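Local coordinates for protein GH127 beta-L-arabinofuranoside (Geobacillus stearothermophilus, PDB 4QK0) that probably hydrolyses beta-L-arabinofuranosides, releasing L-arabinose, as a retaining glycoside hydrolase of family GH127, at residues 569-583 with 594-606. Sequence-based numbering, arbitrary orientation.
Sequences NLANLFLPRDAKLEA and VVITGIAERVDES
Asn-572 meets the backbone of Val-603 with both ends of its amide: ND2 gives a nearly straight hydrogen bond (172°) to a lone pair of Val-603 O at 3.1 Å, while OD1 accepts from Val-603 N, which lies tilted from the carbonyl plane. A chi1 of -176° sets the amide beside the carbonyl carbon of Asn-572 and carries it across to Val-603 N and O, where it mimics a strand neighbour after regular pairing has ended. Beside it the extended side chain of Arg-602 runs back along 569-573. Its NH1 donates to Asn-569 O at 2.9 Å; the oxygen lies close to the guanidinium plane, whereas NH1 sits 46° out of the carbonyl plane, and Asn-572 N reaches the same oxygen from the opposite face. Leu-573 CG lies over the centre of one guanidinium face, and Leu-573 CD2 touches Ala-600 CB at 3.7 Å. Cutting Arg-602 back to an alanine is likely to leave Asn-569 O with one donor fewer and a gap beside Leu-573 CG.

Further along, Phe-574 and Glu-601 form a single antiparallel hydrogen-bonded pair, Phe-574 N to Glu-601 O and Glu-601 N to Phe-574 O, both 2.8 Å. The type I turn Pro-576 to Ala-579 then interrupts the pairing, which resumes between Glu-582 and Thr-597, so the two segments form a broken beta hairpin in the C-terminal domain.

In the next shell, Arg-602 NH2 hydrogen-bonds Asn-566 O, and Glu-601 OE1 hydrogen-bonds Thr-620 OG1. A water links Asn-572 ND2 to Glu-605 OE1, which also accepts from Gln-542 of the second subunit; Asn-569 ND2 donates to Pro-541 O of that subunit and weakly to Glu-605 OE1. The Asn-572 amide thus stands in for a backbone partner, while Arg-602 fastens the preceding loop through buried Asn-569, linking the hairpin to the dimer interface.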
ATOM      1  N   ASN A 569      -3.023   7.199 -18.316  1.00 29.81           N
ATOM      2  CA  ASN A 569      -4.109   7.442 -17.357  1.00 29.45           C
ATOM      3  C   ASN A 569      -5.310   6.531 -17.543  1.00 27.87           C
ATOM      4  O   ASN A 569      -6.426   6.974 -17.839  1.00 25.33           O
ATOM      5  CB  ASN A 569      -4.525   8.932 -17.353  1.00 30.00           C
ATOM      6  CG  ASN A 569      -5.350   9.280 -16.134  1.00 33.85           C
ATOM      7  OD1 ASN A 569      -5.712   8.386 -15.355  1.00 31.74           O
ATOM      8  ND2 ASN A 569      -5.640  10.573 -15.945  1.00 33.41           N
ATOM      9  N   LEU A 570      -5.075   5.241 -17.375  1.00 28.35           N
ATOM     10  CA  LEU A 570      -6.123   4.250 -17.653  1.00 27.59           C
ATOM     11  C   LEU A 570      -7.199   4.298 -16.587  1.00 25.29           C
ATOM     12  O   LEU A 570      -8.308   3.877 -16.835  1.00 24.79           O
ATOM     13  CB  LEU A 570      -5.546   2.843 -17.816  1.00 27.60           C
ATOM     14  CG  LEU A 570      -4.547   2.683 -18.960  1.00 29.56           C
ATOM     15  CD1 LEU A 570      -3.894   1.315 -18.901  1.00 32.06           C
ATOM     16  CD2 LEU A 570      -5.197   2.876 -20.293  1.00 29.54           C
ATOM     17  N   ALA A 571      -6.898   4.832 -15.418  1.00 27.77           N
ATOM     18  CA  ALA A 571      -7.962   5.082 -14.395  1.00 26.73           C
ATOM     19  C   ALA A 571      -9.022   6.033 -14.923  1.00 28.00           C
ATOM     20  O   ALA A 571     -10.200   5.900 -14.598  1.00 27.28           O
ATOM     21  CB  ALA A 571      -7.360   5.643 -13.120  1.00 26.87           C
ATOM     22  N   ASN A 572      -8.631   6.944 -15.818  1.00 30.74           N
ATOM     23  CA  ASN A 572      -9.559   7.897 -16.466  1.00 31.45           C
ATOM     24  C   ASN A 572     -10.166   7.344 -17.777  1.00 32.21           C
ATOM     25  O   ASN A 572     -10.181   8.013 -18.840  1.00 34.53           O
ATOM     26  CB  ASN A 572      -8.803   9.201 -16.750  1.00 33.47           C
ATOM     27  CG  ASN A 572      -9.689  10.270 -17.323  1.00 38.29           C
ATOM     28  OD1 ASN A 572     -10.829  10.493 -16.867  1.00 43.60           O
ATOM     29  ND2 ASN A 572      -9.173  10.958 -18.321  1.00 39.49           N
ATOM     30  N   LEU A 573     -10.572   6.082 -17.721  1.00 32.97           N
ATOM     31  CA  LEU A 573     -11.272   5.396 -18.817  1.00 33.01           C
ATOM     32  C   LEU A 573     -12.455   4.748 -18.184  1.00 28.84           C
ATOM     33  O   LEU A 573     -12.319   4.055 -17.177  1.00 30.35           O
ATOM     34  CB  LEU A 573     -10.449   4.279 -19.436  1.00 35.26           C
ATOM     35  CG  LEU A 573      -9.768   4.480 -20.786  1.00 37.43           C
ATOM     36  CD1 LEU A 573      -9.078   3.185 -21.179  1.00 38.88           C
ATOM     37  CD2 LEU A 573     -10.726   4.850 -21.877  1.00 40.51           C
ATOM     38  N   PHE A 574     -13.610   4.997 -18.763  1.00 26.70           N
ATOM     39  CA  PHE A 574     -14.872   4.573 -18.232  1.00 28.29           C
ATOM     40  C   PHE A 574     -15.575   3.793 -19.330  1.00 33.90           C
ATOM     41  O   PHE A 574     -15.702   4.255 -20.471  1.00 38.64           O
ATOM     42  CB  PHE A 574     -15.698   5.779 -17.734  1.00 27.48           C
ATOM     43  CG  PHE A 574     -15.020   6.543 -16.627  1.00 27.22           C
ATOM     44  CD1 PHE A 574     -14.030   7.480 -16.904  1.00 27.24           C
ATOM     45  CD2 PHE A 574     -15.332   6.286 -15.309  1.00 27.88           C
ATOM     46  CE1 PHE A 574     -13.382   8.157 -15.888  1.00 28.88           C
ATOM     47  CE2 PHE A 574     -14.697   6.942 -14.292  1.00 26.22           C
ATOM     48  CZ  PHE A 574     -13.709   7.892 -14.581  1.00 29.87           C
ATOM     49  N   LEU A 575     -16.014   2.590 -18.983  1.00 34.86           N
ATOM     50  CA  LEU A 575     -16.661   1.733 -19.937  1.00 36.14           C
ATOM     51  C   LEU A 575     -18.115   1.820 -19.664  1.00 32.34           C
ATOM     52  O   LEU A 575     -18.567   1.346 -18.638  1.00 33.29           O
ATOM     53  CB  LEU A 575     -16.124   0.296 -19.786  1.00 37.65           C
ATOM     54  CG  LEU A 575     -16.691  -0.702 -20.789  1.00 45.35           C
ATOM     55  CD1 LEU A 575     -16.320  -0.326 -22.224  1.00 48.51           C
ATOM     56  CD2 LEU A 575     -16.182  -2.120 -20.543  1.00 49.77           C
ATOM     57  N   PRO A 576     -18.889   2.419 -20.561  1.00 35.27           N
ATOM     58  CA  PRO A 576     -20.346   2.384 -20.347  1.00 35.82           C
ATOM     59  C   PRO A 576     -20.923   0.986 -20.480  1.00 38.02           C
ATOM     60  O   PRO A 576     -20.404   0.166 -21.245  1.00 33.68           O
ATOM     61  CB  PRO A 576     -20.910   3.232 -21.480  1.00 34.96           C
ATOM     62  CG  PRO A 576     -19.756   3.840 -22.150  1.00 37.25           C
ATOM     63  CD  PRO A 576     -18.541   3.033 -21.842  1.00 35.86           C
ATOM     64  N   ARG A 577     -21.961   0.699 -19.696  1.00 54.41           N
ATOM     65  CA  ARG A 577     -22.643  -0.640 -19.686  1.00 68.05           C
ATOM     66  C   ARG A 577     -23.131  -1.062 -21.072  1.00 56.03           C
ATOM     67  O   ARG A 577     -23.112  -2.235 -21.401  1.00 56.68           O
ATOM     68  CB  ARG A 577     -23.843  -0.711 -18.663  1.00 75.30           C
ATOM     69  CG  ARG A 577     -25.072   0.164 -18.968  1.00 78.82           C
ATOM     70  CD  ARG A 577     -24.726   1.650 -18.843  1.00 85.14           C
ATOM     71  NE  ARG A 577     -24.453   2.403 -20.086  1.00 81.18           N
ATOM     72  CZ  ARG A 577     -23.948   3.647 -20.077  1.00 81.18           C
ATOM     73  NH1 ARG A 577     -23.642   4.253 -18.921  1.00 78.97           N
ATOM     74  NH2 ARG A 577     -23.753   4.297 -21.210  1.00 79.40           N
ATOM     75  N   ASP A 578     -23.556  -0.095 -21.864  1.00 50.18           N
ATOM     76  CA  ASP A 578     -24.181  -0.378 -23.137  1.00 60.81           C
ATOM     77  C   ASP A 578     -23.231  -0.455 -24.287  1.00 54.17           C
ATOM     78  O   ASP A 578     -23.673  -0.742 -25.386  1.00 54.36           O
ATOM     79  CB  ASP A 578     -25.164   0.737 -23.497  1.00 75.15           C
ATOM     80  CG  ASP A 578     -24.464   2.112 -23.700  1.00 88.60           C
ATOM     81  OD1 ASP A 578     -23.323   2.176 -24.237  1.00 99.22           O
ATOM     82  OD2 ASP A 578     -25.063   3.139 -23.315  1.00 90.37           O
ATOM     83  N   ALA A 579     -21.974  -0.076 -24.071  1.00 51.88           N
ATOM     84  CA  ALA A 579     -21.019  -0.007 -25.156  1.00 54.41           C
ATOM     85  C   ALA A 579     -20.906  -1.369 -25.792  1.00 58.17           C
ATOM     86  O   ALA A 579     -20.936  -2.389 -25.108  1.00 57.34           O
ATOM     87  CB  ALA A 579     -19.656   0.434 -24.673  1.00 56.37           C
ATOM     88  N   LYS A 580     -20.844  -1.372 -27.116  1.00 59.65           N
ATOM     89  CA  LYS A 580     -20.920  -2.593 -27.882  1.00 66.57           C
ATOM     90  C   LYS A 580     -19.525  -3.086 -28.154  1.00 52.39           C
ATOM     91  O   LYS A 580     -18.730  -2.435 -28.818  1.00 48.00           O
ATOM     92  CB  LYS A 580     -21.773  -2.373 -29.131  1.00 78.38           C
ATOM     93  CG  LYS A 580     -23.173  -1.862 -28.779  1.00 84.87           C
ATOM     94  CD  LYS A 580     -24.066  -2.865 -28.051  1.00 84.15           C
ATOM     95  CE  LYS A 580     -25.070  -3.460 -29.016  1.00 85.28           C
ATOM     96  NZ  LYS A 580     -26.149  -2.513 -29.396  1.00 84.19           N
ATOM     97  N   LEU A 581     -19.225  -4.241 -27.576  1.00 47.04           N
ATOM     98  CA  LEU A 581     -17.893  -4.787 -27.638  1.00 45.62           C
ATOM     99  C   LEU A 581     -17.821  -5.842 -28.734  1.00 43.63           C
ATOM    100  O   LEU A 581     -18.798  -6.522 -29.000  1.00 44.62           O
ATOM    101  CB  LEU A 581     -17.503  -5.394 -26.297  1.00 46.05           C
ATOM    102  CG  LEU A 581     -17.191  -4.647 -25.019  1.00 50.53           C
ATOM    103  CD1 LEU A 581     -17.628  -3.214 -25.098  1.00 53.98           C
ATOM    104  CD2 LEU A 581     -17.754  -5.338 -23.780  1.00 47.59           C
ATOM    105  N   GLU A 582     -16.660  -5.954 -29.369  1.00 45.12           N
ATOM    106  CA  GLU A 582     -16.437  -6.868 -30.483  1.00 45.70           C
ATOM    107  C   GLU A 582     -15.078  -7.515 -30.283  1.00 39.92           C
ATOM    108  O   GLU A 582     -14.209  -6.932 -29.676  1.00 40.38           O
ATOM    109  CB  GLU A 582     -16.419  -6.139 -31.834  1.00 50.26           C
ATOM    110  CG  GLU A 582     -17.648  -5.292 -32.178  1.00 64.75           C
ATOM    111  CD  GLU A 582     -18.792  -6.082 -32.814  1.00 80.75           C
ATOM    112  OE1 GLU A 582     -19.751  -5.465 -33.339  1.00 87.61           O
ATOM    113  OE2 GLU A 582     -18.746  -7.324 -32.797  1.00 88.82           O
ATOM    114  N   ALA A 583     -14.908  -8.724 -30.805  1.00 37.19           N
ATOM    115  CA  ALA A 583     -13.650  -9.440 -30.730  1.00 37.85           C
ATOM    116  C   ALA A 583     -13.248  -9.869 -32.091  1.00 33.63           C
ATOM    117  O   ALA A 583     -14.085 -10.230 -32.875  1.00 30.72           O
ATOM    118  CB  ALA A 583     -13.786 -10.660 -29.837  1.00 39.31           C
ATOM    119  N   VAL A 594      -6.739 -12.996 -30.021  1.00 24.70           N
ATOM    120  CA  VAL A 594      -7.954 -12.293 -30.204  1.00 24.56           C
ATOM    121  C   VAL A 594      -7.851 -10.969 -29.380  1.00 27.42           C
ATOM    122  O   VAL A 594      -7.403 -10.952 -28.220  1.00 24.67           O
ATOM    123  CB  VAL A 594      -9.162 -13.123 -29.759  1.00 24.80           C
ATOM    124  CG1 VAL A 594     -10.435 -12.278 -29.765  1.00 25.03           C
ATOM    125  CG2 VAL A 594      -9.383 -14.301 -30.689  1.00 24.77           C
ATOM    126  N   VAL A 595      -8.322  -9.865 -29.960  1.00 27.20           N
ATOM    127  CA  VAL A 595      -8.373  -8.590 -29.230  1.00 28.07           C
ATOM    128  C   VAL A 595      -9.812  -8.216 -29.080  1.00 27.97           C
ATOM    129  O   VAL A 595     -10.657  -8.675 -29.838  1.00 30.32           O
ATOM    130  CB  VAL A 595      -7.622  -7.457 -29.947  1.00 28.42           C
ATOM    131  CG1 VAL A 595      -6.200  -7.852 -30.196  1.00 28.28           C
ATOM    132  CG2 VAL A 595      -8.295  -7.117 -31.265  1.00 31.01           C
ATOM    133  N   ILE A 596     -10.102  -7.363 -28.093  1.00 30.28           N
ATOM    134  CA  ILE A 596     -11.475  -6.874 -27.871  1.00 30.20           C
ATOM    135  C   ILE A 596     -11.496  -5.366 -28.042  1.00 30.93           C
ATOM    136  O   ILE A 596     -10.600  -4.677 -27.558  1.00 36.04           O
ATOM    137  CB  ILE A 596     -11.953  -7.244 -26.467  1.00 30.18           C
ATOM    138  CG1 ILE A 596     -12.136  -8.753 -26.388  1.00 29.68           C
ATOM    139  CG2 ILE A 596     -13.235  -6.505 -26.108  1.00 28.90           C
ATOM    140  CD1 ILE A 596     -12.402  -9.237 -25.010  1.00 29.31           C
ATOM    141  N   THR A 597     -12.492  -4.852 -28.767  1.00 31.59           N
ATOM    142  CA  THR A 597     -12.539  -3.433 -29.063  1.00 36.96           C
ATOM    143  C   THR A 597     -13.895  -2.905 -28.756  1.00 34.71           C
ATOM    144  O   THR A 597     -14.871  -3.631 -28.775  1.00 39.55           O
ATOM    145  CB  THR A 597     -12.135  -3.083 -30.540  1.00 36.99           C
ATOM    146  OG1 THR A 597     -13.085  -3.635 -31.444  1.00 43.67           O
ATOM    147  CG2 THR A 597     -10.749  -3.620 -30.912  1.00 36.76           C
ATOM    148  N   GLY A 598     -13.943  -1.602 -28.531  1.00 37.38           N
ATOM    149  CA  GLY A 598     -15.202  -0.892 -28.286  1.00 36.87           C
ATOM    150  C   GLY A 598     -14.952   0.578 -28.070  1.00 36.61           C
ATOM    151  O   GLY A 598     -13.874   1.114 -28.404  1.00 37.56           O
ATOM    152  N   ILE A 599     -15.945   1.238 -27.511  1.00 40.44           N
ATOM    153  CA  ILE A 599     -15.912   2.696 -27.322  1.00 46.44           C
ATOM    154  C   ILE A 599     -16.027   2.942 -25.842  1.00 41.83           C
ATOM    155  O   ILE A 599     -17.014   2.595 -25.269  1.00 43.35           O
ATOM    156  CB  ILE A 599     -17.096   3.427 -28.052  1.00 51.94           C
ATOM    157  CG1 ILE A 599     -17.069   3.177 -29.571  1.00 51.00           C
ATOM    158  CG2 ILE A 599     -17.078   4.958 -27.832  1.00 56.70           C
ATOM    159  CD1 ILE A 599     -15.786   3.591 -30.256  1.00 55.86           C
ATOM    160  N   ALA A 600     -15.046   3.595 -25.256  1.00 32.90           N
ATOM    161  CA  ALA A 600     -15.134   4.050 -23.884  1.00 36.03           C
ATOM    162  C   ALA A 600     -15.186   5.593 -23.800  1.00 32.79           C
ATOM    163  O   ALA A 600     -15.233   6.282 -24.818  1.00 29.63           O
ATOM    164  CB  ALA A 600     -13.931   3.528 -23.120  1.00 36.55           C
ATOM    165  N   GLU A 601     -15.175   6.099 -22.579  1.00 30.55           N
ATOM    166  CA  GLU A 601     -15.206   7.518 -22.295  1.00 33.30           C
ATOM    167  C   GLU A 601     -14.072   7.916 -21.385  1.00 31.98           C
ATOM    168  O   GLU A 601     -13.760   7.203 -20.444  1.00 28.80           O
ATOM    169  CB  GLU A 601     -16.488   7.870 -21.565  1.00 34.27           C
ATOM    170  CG  GLU A 601     -17.718   7.770 -22.404  1.00 41.34           C
ATOM    171  CD  GLU A 601     -18.983   8.226 -21.668  1.00 48.73           C
ATOM    172  OE1 GLU A 601     -18.879   8.921 -20.616  1.00 52.95           O
ATOM    173  OE2 GLU A 601     -20.077   7.866 -22.147  1.00 54.11           O
ATOM    174  N   ARG A 602     -13.483   9.074 -21.672  1.00 33.91           N
ATOM    175  CA  ARG A 602     -12.536   9.731 -20.801  1.00 32.07           C
ATOM    176  C   ARG A 602     -13.038  11.100 -20.327  1.00 31.35           C
ATOM    177  O   ARG A 602     -13.743  11.807 -21.026  1.00 31.38           O
ATOM    178  CB  ARG A 602     -11.252   9.981 -21.524  1.00 32.88           C
ATOM    179  CG  ARG A 602     -10.528   8.757 -22.017  1.00 35.43           C
ATOM    180  CD  ARG A 602      -9.138   9.190 -22.370  1.00 35.15           C
ATOM    181  NE  ARG A 602      -8.203   8.094 -22.557  1.00 33.73           N
ATOM    182  CZ  ARG A 602      -7.422   7.599 -21.605  1.00 31.57           C
ATOM    183  NH1 ARG A 602      -7.518   7.994 -20.340  1.00 33.56           N
ATOM    184  NH2 ARG A 602      -6.572   6.653 -21.909  1.00 34.80           N
ATOM    185  N   VAL A 603     -12.638  11.467 -19.131  1.00 30.76           N
ATOM    186  CA  VAL A 603     -12.853  12.823 -18.664  1.00 37.97           C
ATOM    187  C   VAL A 603     -11.852  13.740 -19.346  1.00 37.65           C
ATOM    188  O   VAL A 603     -10.672  13.427 -19.437  1.00 38.17           O
ATOM    189  CB  VAL A 603     -12.715  12.902 -17.128  1.00 39.27           C
ATOM    190  CG1 VAL A 603     -12.792  14.333 -16.627  1.00 39.53           C
ATOM    191  CG2 VAL A 603     -13.824  12.057 -16.505  1.00 42.81           C
ATOM    192  N   ASP A 604     -12.332  14.889 -19.771  1.00 44.13           N
ATOM    193  CA  ASP A 604     -11.504  15.887 -20.452  1.00 52.08           C
ATOM    194  C   ASP A 604     -10.648  16.676 -19.465  1.00 49.42           C
ATOM    195  O   ASP A 604     -11.164  17.373 -18.603  1.00 42.85           O
ATOM    196  CB  ASP A 604     -12.419  16.820 -21.248  1.00 62.98           C
ATOM    197  CG  ASP A 604     -11.681  17.699 -22.258  1.00 67.18           C
ATOM    198  OD1 ASP A 604     -10.442  17.871 -22.213  1.00 77.36           O
ATOM    199  OD2 ASP A 604     -12.392  18.220 -23.135  1.00 73.13           O
ATOM    200  N   GLU A 605      -9.329  16.511 -19.581  1.00 63.84           N
ATOM    201  CA  GLU A 605      -8.355  17.258 -18.766  1.00 74.84           C
ATOM    202  C   GLU A 605      -8.167  18.673 -19.345  1.00 84.76           C
ATOM    203  O   GLU A 605      -7.945  19.605 -18.591  1.00 94.96           O
ATOM    204  CB  GLU A 605      -6.982  16.548 -18.658  1.00 68.31           C
ATOM    205  CG  GLU A 605      -7.011  15.054 -18.361  1.00 67.94           C
ATOM    206  CD  GLU A 605      -5.664  14.509 -17.873  1.00 61.93           C
ATOM    207  OE1 GLU A 605      -5.396  13.253 -17.949  1.00 56.92           O
ATOM    208  OE2 GLU A 605      -4.871  15.362 -17.418  1.00 54.50           O
ATOM    209  N   SER A 606      -8.273  18.830 -20.674  1.00 91.20           N
ATOM    210  CA  SER A 606      -8.224  20.149 -21.329  1.00 87.10           C
ATOM    211  C   SER A 606      -9.194  21.130 -20.705  1.00 84.99           C
ATOM    212  O   SER A 606      -8.851  22.280 -20.497  1.00 92.94           O
ATOM    213  CB  SER A 606      -8.539  20.021 -22.808  1.00 87.69           C
ATOM    214  OG  SER A 606      -7.547  19.251 -23.448  1.00 86.47           O
TER
HETATM  215  O   HOH W   1      -6.924  11.401 -19.597  1.00 39.09           O